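Taurocyamine kinase (Schistosoma mansoni, PDB 4WOD) catalyses the reversible, magnesium-dependent transfer of phosphate between ATP and the guanidino compound taurocyamine. Local coordinates at residues R175-L178 with V179-F183; N611-G614 with K615-F619. The protein carries 4 engineered substitutions. One frame throughout, in Å; residues are numbered along the deposited sequence.

Interaction 1 of 2, residues R175-L178 with V179-F183; sequences RIKL and VNDHF
Asn180 folds back over the carbonyl of Ile176, one helical turn earlier, and its course shows how a polar side chain near a helix end can lie along the backbone. Its CB starts 3.3 Å from Ile176 O. CG swings anti to its own carbonyl carbon (chi1 -84°), which keeps it beside the same oxygen, and OD1 and ND2 follow on past it. At the tip, ND2 reaches Ile176 CG2 at 3.9 Å, the two side chains running side by side in the same direction. The backbone beneath is regular: Val179, Asn180 and Asp181 donate to the carbonyls of Arg175, Ile176 and Lys177.

The helix then stops in a Schellman motif. His182 takes a positive phi of 57°, and two bonds return to the last turn. Phe183 N gives a short bond of 2.7 Å to Leu178 O, nearly along the C=O axis, while His182 N makes a weak one of 2.9 Å to Val179 O. The hydrophobic pair usual in this motif is present: Leu178 CD2 lies 4.2 Å from Phe183 CB and sits at the edge of the Phe183 ring, near its plane. Both side chains also rest on Ile207 and Ile209 of strand 206-210, a packing that joins the helix end to the sheet of the catalytic domain, and Phe183 O accepts a hydrogen bond from Trp218 NE1.

Lys177 and Asp181 pass each other at a slant. Lys177 CG is 3.9 Å from Asp181 OD2, but the lysine chain bends at chi2, chi3 and chi4, and NZ ends 6.0 Å from Asp181 OD2, not in contact; NZ has a long, weak ion pair with Asp174. The turn presents His182, a predicted ATP-binding residue, with Val179 O off-centre over one face of its imidazole.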
loop_
_atom_site.group_PDB
_atom_site.type_symbol
_atom_site.label_atom_id
_atom_site.label_comp_id
_atom_site.label_asym_id
_atom_site.label_seq_id
_atom_site.Cartn_x
_atom_site.Cartn_y
_atom_site.Cartn_z
ATOM N N ARG A 175 36.331 -17.768 5.382
ATOM C CA ARG A 175 35.015 -17.361 5.840
ATOM C C ARG A 175 34.795 -15.863 5.621
ATOM O O ARG A 175 33.785 -15.450 5.051
ATOM C CB ARG A 175 34.861 -17.715 7.316
ATOM C CG ARG A 175 33.479 -17.551 7.891
ATOM C CD ARG A 175 33.509 -17.981 9.346
ATOM N NE ARG A 175 34.533 -19.005 9.540
ATOM C CZ ARG A 175 34.914 -19.484 10.719
ATOM N NH1 ARG A 175 34.358 -19.028 11.833
ATOM N NH2 ARG A 175 35.858 -20.419 10.777
ATOM N N ILE A 176 35.760 -15.064 6.068
ATOM C CA ILE A 176 35.686 -13.616 5.941
ATOM C C ILE A 176 35.681 -13.219 4.470
ATOM O O ILE A 176 34.854 -12.425 4.037
ATOM C CB ILE A 176 36.863 -12.923 6.675
ATOM C CG1 ILE A 176 36.666 -13.011 8.190
ATOM C CG2 ILE A 176 36.988 -11.460 6.248
ATOM C CD1 ILE A 176 37.916 -12.680 9.001
ATOM N N LYS A 177 36.599 -13.789 3.701
ATOM C CA LYS A 177 36.668 -13.491 2.275
ATOM C C LYS A 177 35.374 -13.841 1.524
ATOM O O LYS A 177 34.897 -13.058 0.698
ATOM C CB LYS A 177 37.850 -14.228 1.642
ATOM C CG LYS A 177 37.903 -14.117 0.120
ATOM C CD LYS A 177 39.338 -14.094 -0.385
ATOM C CE LYS A 177 40.115 -15.302 0.121
ATOM N NZ LYS A 177 39.406 -16.584 -0.151
ATOM N N LEU A 178 34.808 -15.010 1.828
ATOM C CA LEU A 178 33.659 -15.527 1.090
ATOM C C LEU A 178 32.378 -14.785 1.436
ATOM O O LEU A 178 31.516 -14.587 0.581
ATOM C CB LEU A 178 33.479 -17.022 1.356
ATOM C CG LEU A 178 34.518 -17.932 0.705
ATOM C CD1 LEU A 178 34.468 -19.322 1.321
ATOM C CD2 LEU A 178 34.300 -17.999 -0.804
ATOM N N VAL A 179 32.246 -14.376 2.692
ATOM C CA VAL A 179 31.086 -13.589 3.064
ATOM C C VAL A 179 31.235 -12.172 2.487
ATOM O O VAL A 179 30.249 -11.545 2.104
ATOM C CB VAL A 179 30.885 -13.558 4.597
ATOM C CG1 VAL A 179 32.076 -12.968 5.269
ATOM C CG2 VAL A 179 29.625 -12.784 4.970
ATOM N N ASN A 180 32.469 -11.688 2.387
ATOM C CA ASN A 180 32.717 -10.382 1.778
ATOM C C ASN A 180 32.338 -10.376 0.304
ATOM O O ASN A 180 31.801 -9.394 -0.199
ATOM C CB ASN A 180 34.180 -9.969 1.947
ATOM C CG ASN A 180 34.437 -9.330 3.290
ATOM O OD1 ASN A 180 33.519 -9.185 4.104
ATOM N ND2 ASN A 180 35.681 -8.951 3.540
ATOM N N ASP A 181 32.595 -11.487 -0.376
ATOM C CA ASP A 181 32.180 -11.633 -1.768
ATOM C C ASP A 181 30.725 -12.102 -1.885
ATOM O O ASP A 181 30.235 -12.357 -2.978
ATOM C CB ASP A 181 33.115 -12.598 -2.491
ATOM C CG ASP A 181 34.515 -12.039 -2.630
ATOM O OD1 ASP A 181 34.650 -10.797 -2.693
ATOM O OD2 ASP A 181 35.478 -12.830 -2.658
ATOM N N HIS A 182 30.056 -12.207 -0.742
ATOM C CA HIS A 182 28.663 -12.644 -0.651
ATOM C C HIS A 182 28.431 -14.013 -1.269
ATOM O O HIS A 182 27.395 -14.259 -1.885
ATOM C CB HIS A 182 27.743 -11.609 -1.293
ATOM C CG HIS A 182 27.888 -10.250 -0.691
ATOM N ND1 HIS A 182 28.603 -9.239 -1.298
ATOM C CD2 HIS A 182 27.456 -9.750 0.492
ATOM C CE1 HIS A 182 28.584 -8.166 -0.527
ATOM N NE2 HIS A 182 27.896 -8.450 0.565
ATOM N N PHE A 183 29.398 -14.907 -1.090
ATOM C CA PHE A 183 29.227 -16.290 -1.505
ATOM C C PHE A 183 28.853 -17.187 -0.332
ATOM O O PHE A 183 28.362 -18.299 -0.522
ATOM C CB PHE A 183 30.499 -16.806 -2.165
ATOM C CG PHE A 183 30.831 -16.107 -3.447
ATOM C CD1 PHE A 183 29.827 -15.528 -4.210
ATOM C CD2 PHE A 183 32.142 -16.013 -3.882
ATOM C CE1 PHE A 183 30.127 -14.876 -5.397
ATOM C CE2 PHE A 183 32.452 -15.365 -5.072
ATOM C CZ PHE A 183 31.443 -14.797 -5.828
#

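Interaction 2 of 2, residues N611-G614 with K615-F619; sequences NAIG and KSMKF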
loop_
_atom_site.group_PDB
_atom_site.type_symbol
_atom_site.label_atom_id
_atom_site.label_comp_id
_atom_site.label_asym_id
_atom_site.label_seq_id
_atom_site.Cartn_x
_atom_site.Cartn_y
_atom_site.Cartn_z
ATOM N N ASN A 611 -13.792 32.918 11.175
ATOM C CA ASN A 611 -13.343 34.294 11.268
ATOM C C ASN A 611 -12.098 34.450 12.145
ATOM O O ASN A 611 -11.185 35.175 11.785
ATOM C CB ASN A 611 -14.476 35.188 11.776
ATOM C CG ASN A 611 -15.554 35.398 10.726
ATOM O OD1 ASN A 611 -15.307 35.232 9.524
ATOM N ND2 ASN A 611 -16.756 35.751 11.167
ATOM N N ALA A 612 -12.065 33.763 13.289
ATOM C CA ALA A 612 -10.931 33.858 14.210
ATOM C C ALA A 612 -9.637 33.315 13.574
ATOM O O ALA A 612 -8.576 33.922 13.673
ATOM C CB ALA A 612 -11.243 33.111 15.510
ATOM N N ILE A 613 -9.743 32.164 12.931
ATOM C CA ILE A 613 -8.619 31.587 12.240
ATOM C C ILE A 613 -8.142 32.526 11.124
ATOM O O ILE A 613 -6.922 32.703 10.928
ATOM C CB ILE A 613 -8.982 30.197 11.695
ATOM C CG1 ILE A 613 -9.273 29.256 12.873
ATOM C CG2 ILE A 613 -7.844 29.641 10.818
ATOM C CD1 ILE A 613 -9.739 27.884 12.482
ATOM N N GLY A 614 -9.101 33.146 10.439
ATOM C CA GLY A 614 -8.860 34.018 9.292
ATOM C C GLY A 614 -8.109 35.301 9.607
ATOM O O GLY A 614 -7.480 35.907 8.731
ATOM N N LYS A 615 -8.141 35.706 10.873
ATOM C CA LYS A 615 -7.286 36.800 11.329
ATOM C C LYS A 615 -5.796 36.566 11.055
ATOM O O LYS A 615 -5.064 37.528 10.826
ATOM C CB LYS A 615 -7.489 37.050 12.829
ATOM C CG LYS A 615 -8.914 37.426 13.199
ATOM C CD LYS A 615 -9.284 38.744 12.573
ATOM C CE LYS A 615 -10.316 39.466 13.411
ATOM N NZ LYS A 615 -11.682 39.213 12.909
ATOM N N SER A 616 -5.348 35.308 11.047
ATOM C CA SER A 616 -3.904 35.028 11.002
ATOM C C SER A 616 -3.392 34.593 9.624
ATOM O O SER A 616 -2.187 34.361 9.442
ATOM C CB SER A 616 -3.535 33.947 12.024
ATOM O OG SER A 616 -3.802 34.381 13.358
ATOM N N MET A 617 -4.295 34.471 8.663
ATOM C CA MET A 617 -3.894 34.017 7.335
ATOM C C MET A 617 -4.959 34.348 6.293
ATOM O O MET A 617 -6.136 34.480 6.622
ATOM C CB MET A 617 -3.632 32.508 7.368
ATOM C CG MET A 617 -4.895 31.706 7.652
ATOM S SD MET A 617 -4.594 30.055 8.284
ATOM C CE MET A 617 -4.171 30.443 9.999
ATOM N N LYS A 618 -4.540 34.460 5.032
ATOM C CA LYS A 618 -5.450 34.714 3.928
ATOM C C LYS A 618 -5.934 33.383 3.341
ATOM O O LYS A 618 -5.109 32.533 3.008
ATOM C CB LYS A 618 -4.753 35.558 2.842
ATOM C CG LYS A 618 -4.137 36.863 3.352
ATOM C CD LYS A 618 -3.773 37.813 2.211
ATOM C CE LYS A 618 -3.416 39.202 2.746
ATOM N NZ LYS A 618 -3.004 40.131 1.657
ATOM N N PHE A 619 -7.255 33.193 3.241
ATOM C CA PHE A 619 -7.812 31.989 2.620
ATOM C C PHE A 619 -7.792 32.128 1.102
ATOM O O PHE A 619 -8.194 33.154 0.581
ATOM C CB PHE A 619 -9.252 31.734 3.073
ATOM C CG PHE A 619 -9.384 31.460 4.540
ATOM C CD1 PHE A 619 -8.392 30.771 5.222
ATOM C CD2 PHE A 619 -10.474 31.939 5.244
ATOM C CE1 PHE A 619 -8.505 30.540 6.587
ATOM C CE2 PHE A 619 -10.596 31.691 6.617
ATOM C CZ PHE A 619 -9.613 31.000 7.276
HETATM O O HOH W 1 -5.923 33.478 14.363
#
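Lys615 N is shared between two carbonyls as the chain leaves helix 599-614, bonding weakly to Asn611 O at 3.2 Å and to Ala612 O, in a turn of mostly weak backbone bonds. Ser616 N gives a straighter bond of 3.0 Å to Ile613 O, although it approaches from well above the carbonyl plane (43° out of it). Met617 N adds a long, weak bond to Gly614 O. Met617 is extended, and beyond it the chain doubles back alongside the end of the helix, bringing Phe619 to Gly614. A water spans the turn, donating to Ala612 O at 2.8 Å and meeting Ser616 OG.

This exit belongs to the C-terminal catalytic domain of the second repeat, where Ile613 and Met617 pack on helix 502-517 and strand 588-595. The two lie side by side, both touching Met588 of that strand. Met617 CG stands between its own N and carbonyl carbon (chi1 66°), and a bend at chi3 brings CE to 3.8 Å from Ile613 CG2. Ile613 CG2 also lies at the edge of the Phe619 ring, near its plane, 4.2 Å from Phe619 CZ. That ring also comes close to the backbone at Gly614, with Phe619 CZ 3.7 Å from Gly614 CA. On Lys615, CB and CG run past Ala612 O and Asn611 O, with CG 3.5 Å from Asn611 O.

In the fold
Interaction 1 precedes interaction 2 in the sequence, and the two fall in different halves of this duplicated kinase: 175-183 in the first repeat and 611-619 in the second. Their centres are 63 Å apart and their nearest atoms about 51 Å, so they do not touch. Each repeat has its own eight-stranded antiparallel sheet with the same strand order. Interaction 1 closes helix 172-180 against strand 206-210 of the first sheet, and interaction 2 lies where the chain leaves helix 599-614, packed on strand 588-595 of the second and on helix 502-517. They are thus helix ends at different places in two like domains; the bound arginine occupies the first repeat.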